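Local coordinates for glycine cleavage system H protein 1 (Mycobacterium marinum, PDB 3TZU) that probably carries the methylamine group of glycine from the P protein to the T protein on a covalently bound lipoyl cofactor, at residues I23-A26 / A30-D33; G49-V54 / A101-D106; Q55-G60 / W112-Q117. One frame throughout, in Å; residues are numbered along the deposited sequence.

How the contacts relate
Contact 1 comes first along the chain, wholly within the loop that joins neighbouring strands 21-23 and 36-40 of the larger antiparallel sheet. Contacts 2 and 3 interleave: 49-54 runs straight into 55-60, and 101-106 is soon followed by 112-117, so both tie the region of edge strand 51-55 to helix 101-105 and strand 114-118. Contacts 1 and 2 lie on opposite sides of the chain's centre, about 25 Å apart, centre to centre. Contact 3, its centre about 16 Å from that of contact 1 and about 17 Å from that of contact 2, touches both and so links them: Val116 packs on Ile23, and Leu113 on Ile103. The packing thus runs through the two-sheet body, with contact 2 nearest the predicted lipoylation site, Lys76.

Contact 1: I23-A26 / A30-D33; sequences IDIA and ATPD
Ile25 reaches across to Ala30, Thr31 and Pro32 and supplies nearly half of the 133 Å² buried between 23-26 and 30-33. Its CB leaves the backbone toward the other segment and there divides. The CG2 branch, held anti to the backbone N, turns to the main chain and lies 3.9 Å from the carbonyl oxygen of Ala30, which it meets by plain van der Waals contact. CG1 takes the other direction, beside the backbone N (chi1 -60°), and comes to 4.1 Å from CD of Pro32, touching the proline at the ring carbon bonded to its nitrogen; this is the apolar pair of the contact. The second torsion is extended and carries CD1 onward to Thr31. At this tip the methyl carbon faces both branches of the threonine, being 4.2 Å from OG1 and 4.2 Å from CG2 of Thr31, so hydroxyl and methyl share the approach about equally. The two side chains meet at a slant.

Both segments belong to the connection between strands 21-23 and 36-40, antiparallel neighbours in the larger sheet, and the isoleucine bridges the two limbs of this long loop. The limb 23-26 leaves its strand through an inverse gamma turn centred on Asp24, in which Ile25 N gives a weak hydrogen bond to Ile23 O at 2.9 Å. Ile25 follows the turn directly, and its carbonyl oxygen is hydrogen-bonded to Ser15 OG, on the outermost strand of the same sheet.

Val121, from the short strand 120-121, packs against both Ile25 and Thr31, while Pro32 and Ala30 lie at the exposed margin.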
# COMPACT_ATOMS: atom_id res chain seq x y z
N ILE A 23 6.69 3.29 -15.68
CA ILE A 23 6.90 2.80 -17.05
C ILE A 23 8.09 3.59 -17.59
O ILE A 23 8.20 4.80 -17.35
CB ILE A 23 5.63 2.97 -17.93
CG1 ILE A 23 5.87 2.42 -19.33
CG2 ILE A 23 5.19 4.42 -18.00
CD1 ILE A 23 4.60 2.05 -20.10
N ASP A 24 8.99 2.90 -18.29
CA ASP A 24 10.22 3.52 -18.79
C ASP A 24 10.00 4.29 -20.07
O ASP A 24 10.54 3.94 -21.08
CB ASP A 24 11.33 2.46 -19.03
CG ASP A 24 12.08 2.12 -17.77
OD1 ASP A 24 12.10 2.98 -16.86
OD2 ASP A 24 12.65 1.01 -17.68
N ILE A 25 9.17 5.31 -19.99
CA ILE A 25 9.12 6.37 -20.97
C ILE A 25 9.55 7.60 -20.18
O ILE A 25 8.97 7.91 -19.11
CB ILE A 25 7.70 6.57 -21.51
CG1 ILE A 25 7.15 5.29 -22.18
CG2 ILE A 25 7.66 7.71 -22.51
CD1 ILE A 25 5.64 5.27 -22.33
N ALA A 26 10.57 8.28 -20.67
CA ALA A 26 11.00 9.54 -20.08
C ALA A 26 9.86 10.55 -20.17
O ALA A 26 9.18 10.62 -21.17
CB ALA A 26 12.23 10.08 -20.79
N ALA A 30 8.17 10.95 -26.59
CA ALA A 30 7.37 10.10 -27.47
C ALA A 30 7.47 8.67 -26.96
O ALA A 30 8.42 8.31 -26.27
CB ALA A 30 7.89 10.17 -28.89
N THR A 31 6.48 7.87 -27.31
CA THR A 31 6.43 6.48 -26.91
C THR A 31 7.30 5.71 -27.92
O THR A 31 7.02 5.73 -29.12
CB THR A 31 4.97 5.97 -26.86
OG1 THR A 31 4.21 6.78 -25.94
CG2 THR A 31 4.91 4.52 -26.43
N PRO A 32 8.39 5.07 -27.43
CA PRO A 32 9.42 4.46 -28.28
C PRO A 32 8.93 3.49 -29.33
O PRO A 32 7.86 2.89 -29.17
CB PRO A 32 10.29 3.69 -27.28
CG PRO A 32 10.13 4.43 -26.00
CD PRO A 32 8.73 4.97 -25.99
N ASP A 33 9.74 3.30 -30.38
CA ASP A 33 9.49 2.29 -31.41
C ASP A 33 9.97 0.90 -30.94
O ASP A 33 10.51 0.13 -31.73
CB ASP A 33 10.17 2.68 -32.74

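Contact 2: G49-V54 / A101-D106; sequences GDLVFV and ATIATD
Ala101, which lies beside Leu51 at the start of the contact, has a carbonyl oxygen shared by three donors. The shortest bond is from the hydroxyl of Thr105, whose OG1 donates to Ala101 O at 3.1 Å. It comes from above the carbonyl plane, 35° out of it, with a C=O...OG1 angle of 131°. The amides of Ala104 and Thr105 add two weak bonds to the same oxygen, so Thr105 is tied back to Ala101 by side chain and backbone together.

The face turned to strand 51-54 is apolar and led by Ile103. CD1 of Leu51 comes up against its branch point, 3.6 Å from Ile103 CB, and the two side chains cross at about a right angle. Further along, the ends of Val54 and Ile103 meet tip to tip: Val54 CG2 and Ile103 CD1 are 3.4 Å apart, tighter than a usual carbon contact. With chi1 of Ile103 at -58° and an extended second torsion, CD1 reaches Val54. Pro100 also packs on Leu51 and Val54. Helix and strand are therefore joined by hydrocarbon contact, and the polar bonds of both segments are made to partners other than the opposing segment.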
# COMPACT_ATOMS: atom_id res chain seq x y z
N GLY A 49 4.85 -4.51 2.08
CA GLY A 49 5.64 -5.38 2.95
C GLY A 49 6.39 -6.43 2.16
O GLY A 49 6.73 -6.24 1.01
N ASP A 50 6.64 -7.56 2.80
CA ASP A 50 7.41 -8.65 2.19
C ASP A 50 6.59 -9.32 1.10
O ASP A 50 5.55 -9.89 1.36
CB ASP A 50 7.78 -9.66 3.28
CG ASP A 50 8.68 -9.05 4.36
OD1 ASP A 50 9.66 -8.30 4.01
OD2 ASP A 50 8.40 -9.31 5.57
N LEU A 51 7.06 -9.22 -0.13
CA LEU A 51 6.37 -9.82 -1.27
C LEU A 51 6.48 -11.37 -1.29
O LEU A 51 7.56 -11.93 -1.12
CB LEU A 51 6.94 -9.25 -2.54
CG LEU A 51 6.72 -7.73 -2.72
CD1 LEU A 51 7.12 -7.26 -4.11
CD2 LEU A 51 5.27 -7.33 -2.48
N VAL A 52 5.34 -12.06 -1.49
CA VAL A 52 5.33 -13.51 -1.52
C VAL A 52 4.83 -14.13 -2.83
O VAL A 52 5.18 -15.26 -3.13
CB VAL A 52 4.61 -14.11 -0.29
CG1 VAL A 52 5.45 -13.81 0.95
CG2 VAL A 52 3.20 -13.55 -0.14
N PHE A 53 4.05 -13.40 -3.61
CA PHE A 53 3.49 -13.94 -4.86
C PHE A 53 3.27 -12.82 -5.86
O PHE A 53 2.90 -11.71 -5.48
CB PHE A 53 2.18 -14.69 -4.57
CG PHE A 53 1.47 -15.22 -5.79
CD1 PHE A 53 2.00 -16.27 -6.53
CD2 PHE A 53 0.24 -14.70 -6.17
CE1 PHE A 53 1.35 -16.76 -7.65
CE2 PHE A 53 -0.42 -15.19 -7.29
CZ PHE A 53 0.13 -16.22 -8.03
N VAL A 54 3.53 -13.13 -7.13
CA VAL A 54 3.41 -12.19 -8.22
C VAL A 54 2.79 -12.93 -9.40
O VAL A 54 3.20 -14.08 -9.69
CB VAL A 54 4.77 -11.59 -8.63
CG1 VAL A 54 4.60 -10.68 -9.83
CG2 VAL A 54 5.41 -10.82 -7.47
N ALA A 101 11.08 -11.57 -3.47
CA ALA A 101 12.00 -10.75 -2.66
C ALA A 101 12.90 -9.81 -3.50
O ALA A 101 13.29 -8.73 -3.05
CB ALA A 101 12.84 -11.63 -1.75
N THR A 102 13.22 -10.21 -4.72
CA THR A 102 14.00 -9.35 -5.62
C THR A 102 13.31 -8.00 -5.96
O THR A 102 13.98 -6.99 -6.17
CB THR A 102 14.36 -10.10 -6.94
OG1 THR A 102 14.81 -11.43 -6.64
CG2 THR A 102 15.50 -9.38 -7.68
N ILE A 103 11.99 -7.99 -6.04
CA ILE A 103 11.27 -6.77 -6.40
C ILE A 103 11.50 -5.72 -5.29
O ILE A 103 11.71 -4.53 -5.57
CB ILE A 103 9.77 -7.03 -6.56
CG1 ILE A 103 9.50 -8.09 -7.64
CG2 ILE A 103 9.03 -5.74 -6.89
CD1 ILE A 103 8.15 -8.80 -7.48
N ALA A 104 11.50 -6.17 -4.05
CA ALA A 104 11.69 -5.28 -2.92
C ALA A 104 13.13 -4.73 -2.84
O ALA A 104 13.33 -3.63 -2.36
CB ALA A 104 11.30 -5.98 -1.62
N THR A 105 14.10 -5.51 -3.31
CA THR A 105 15.54 -5.14 -3.30
C THR A 105 15.86 -4.02 -4.26
O THR A 105 16.77 -3.25 -4.05
CB THR A 105 16.39 -6.35 -3.78
OG1 THR A 105 16.17 -7.47 -2.92
CG2 THR A 105 17.89 -6.04 -3.82
N ASP A 106 15.15 -4.00 -5.39
CA ASP A 106 15.57 -3.23 -6.55
C ASP A 106 14.40 -3.04 -7.50
O ASP A 106 14.41 -3.56 -8.63
CB ASP A 106 16.72 -3.96 -7.25
CG ASP A 106 17.36 -3.14 -8.34
OD1 ASP A 106 17.13 -1.91 -8.36
OD2 ASP A 106 18.09 -3.73 -9.18

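Contact 3: Q55-G60 / W112-Q117; sequences QLPEVG and WLYSVQ
Leu56 and Pro57, just past strand 51-55, pack on Leu113 and Tyr114 through van der Waals contacts of three kinds. One is aliphatic: Leu56 crosses Leu113 at about a right angle, and its CD2 lies 4.0 Å from CB of Leu113. Another sets a methyl against a polar backbone atom, with Leu56 CD1 3.3 Å from Leu113 O. Chi1 of Leu56 (-58°) sets CG beside the backbone N, and the second torsion turns the methyls so that CD1 and CD2 meet different parts of Leu113.

The third kind is aliphatic on aromatic. CG of Pro57 lies over one face of the Tyr114 ring, 4.3 Å above the plane and toward its rim, and Pro57 CD comes 4.2 Å from Tyr114 CD2. Tyr114 has chi1 at 67°, which keeps its CG beside both the backbone N and the carbonyl carbon, and the ring stands out from the strand, across its course, offering a face to Pro57.

Backbone hydrogen bonding sets the position of the two receiving residues: Leu113 and Tyr114 form a classic beta bulge opposite Val38. Tyr114 packs on Ile89 of its own sheet and reaches Cys69 of the three-stranded sheet, so its side chain joins the two, an arrangement in keeping with the barrel-sandwich hybrid fold of lipoyl-binding domains.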
# COMPACT_ATOMS: atom_id res chain seq x y z
N GLN A 55 1.79 -12.30 -10.02
CA GLN A 55 1.04 -12.85 -11.16
C GLN A 55 1.10 -11.84 -12.27
O GLN A 55 0.69 -10.70 -12.12
CB GLN A 55 -0.41 -13.14 -10.73
CG GLN A 55 -1.38 -13.55 -11.83
CD GLN A 55 -2.39 -14.59 -11.34
OE1 GLN A 55 -2.37 -15.74 -11.79
NE2 GLN A 55 -3.25 -14.21 -10.36
N LEU A 56 1.63 -12.27 -13.41
CA LEU A 56 1.86 -11.37 -14.53
C LEU A 56 1.00 -11.77 -15.69
O LEU A 56 0.53 -12.89 -15.75
CB LEU A 56 3.33 -11.38 -14.94
CG LEU A 56 4.25 -11.00 -13.77
CD1 LEU A 56 5.70 -11.22 -14.16
CD2 LEU A 56 4.02 -9.56 -13.33
N PRO A 57 0.79 -10.84 -16.62
CA PRO A 57 0.16 -11.22 -17.88
C PRO A 57 1.08 -12.09 -18.71
O PRO A 57 2.29 -12.10 -18.51
CB PRO A 57 -0.04 -9.88 -18.58
CG PRO A 57 0.93 -8.95 -17.96
CD PRO A 57 1.11 -9.40 -16.56
N GLU A 58 0.49 -12.83 -19.64
CA GLU A 58 1.27 -13.73 -20.49
C GLU A 58 1.95 -12.93 -21.58
O GLU A 58 1.42 -11.91 -22.04
CB GLU A 58 0.37 -14.78 -21.11
CG GLU A 58 -0.25 -15.71 -20.09
CD GLU A 58 -1.73 -15.94 -20.33
OE1 GLU A 58 -2.54 -15.48 -19.47
OE2 GLU A 58 -2.09 -16.57 -21.36
N VAL A 59 3.14 -13.38 -21.97
CA VAL A 59 3.80 -12.88 -23.15
C VAL A 59 2.83 -13.06 -24.31
O VAL A 59 2.34 -14.17 -24.54
CB VAL A 59 5.10 -13.66 -23.43
CG1 VAL A 59 5.68 -13.32 -24.81
CG2 VAL A 59 6.12 -13.40 -22.33
N GLY A 60 2.51 -11.96 -24.99
CA GLY A 60 1.66 -12.02 -26.19
C GLY A 60 0.24 -11.54 -25.95
O GLY A 60 -0.53 -11.40 -26.89
N TRP A 112 11.96 -5.17 -12.18
CA TRP A 112 10.98 -4.89 -13.25
C TRP A 112 10.11 -6.12 -13.48
O TRP A 112 10.54 -7.27 -13.25
CB TRP A 112 11.70 -4.49 -14.53
CG TRP A 112 12.48 -5.61 -15.17
CD1 TRP A 112 13.75 -6.07 -14.83
CD2 TRP A 112 12.04 -6.49 -16.25
NE1 TRP A 112 14.12 -7.12 -15.61
CE2 TRP A 112 13.14 -7.43 -16.48
CE3 TRP A 112 10.90 -6.59 -17.02
CZ2 TRP A 112 13.07 -8.41 -17.47
CZ3 TRP A 112 10.84 -7.58 -18.01
CH2 TRP A 112 11.90 -8.47 -18.23
N LEU A 113 8.87 -5.90 -13.91
CA LEU A 113 7.87 -6.98 -13.89
C LEU A 113 7.56 -7.50 -15.27
O LEU A 113 7.36 -8.70 -15.44
CB LEU A 113 6.58 -6.48 -13.23
CG LEU A 113 6.64 -6.15 -11.72
CD1 LEU A 113 5.27 -5.75 -11.17
CD2 LEU A 113 7.24 -7.30 -10.92
N TYR A 114 7.49 -6.61 -16.26
CA TYR A 114 7.22 -6.99 -17.65
C TYR A 114 7.61 -5.88 -18.61
O TYR A 114 7.97 -4.79 -18.20
CB TYR A 114 5.74 -7.42 -17.86
CG TYR A 114 4.68 -6.34 -17.70
CD1 TYR A 114 4.40 -5.46 -18.72
CD2 TYR A 114 3.93 -6.24 -16.53
CE1 TYR A 114 3.42 -4.47 -18.59
CE2 TYR A 114 2.95 -5.25 -16.38
CZ TYR A 114 2.71 -4.36 -17.42
OH TYR A 114 1.75 -3.39 -17.30
N SER A 115 7.60 -6.18 -19.91
CA SER A 115 7.78 -5.14 -20.92
C SER A 115 6.61 -5.20 -21.87
O SER A 115 6.09 -6.29 -22.18
CB SER A 115 9.09 -5.33 -21.69
OG SER A 115 8.95 -6.30 -22.70
N VAL A 116 6.18 -4.02 -22.30
CA VAL A 116 5.02 -3.86 -23.17
C VAL A 116 5.45 -3.06 -24.41
O VAL A 116 6.35 -2.22 -24.32
CB VAL A 116 3.84 -3.17 -22.42
CG1 VAL A 116 4.28 -1.84 -21.77
CG2 VAL A 116 2.65 -2.94 -23.33
N GLN A 117 4.81 -3.34 -25.55
CA GLN A 117 5.01 -2.55 -26.78
C GLN A 117 3.79 -1.62 -26.87
O GLN A 117 2.72 -2.08 -27.17
CB GLN A 117 5.11 -3.49 -27.99
CG GLN A 117 5.18 -2.84 -29.37
CD GLN A 117 6.57 -2.38 -29.73
OE1 GLN A 117 7.25 -3.02 -30.52
NE2 GLN A 117 7.00 -1.27 -29.16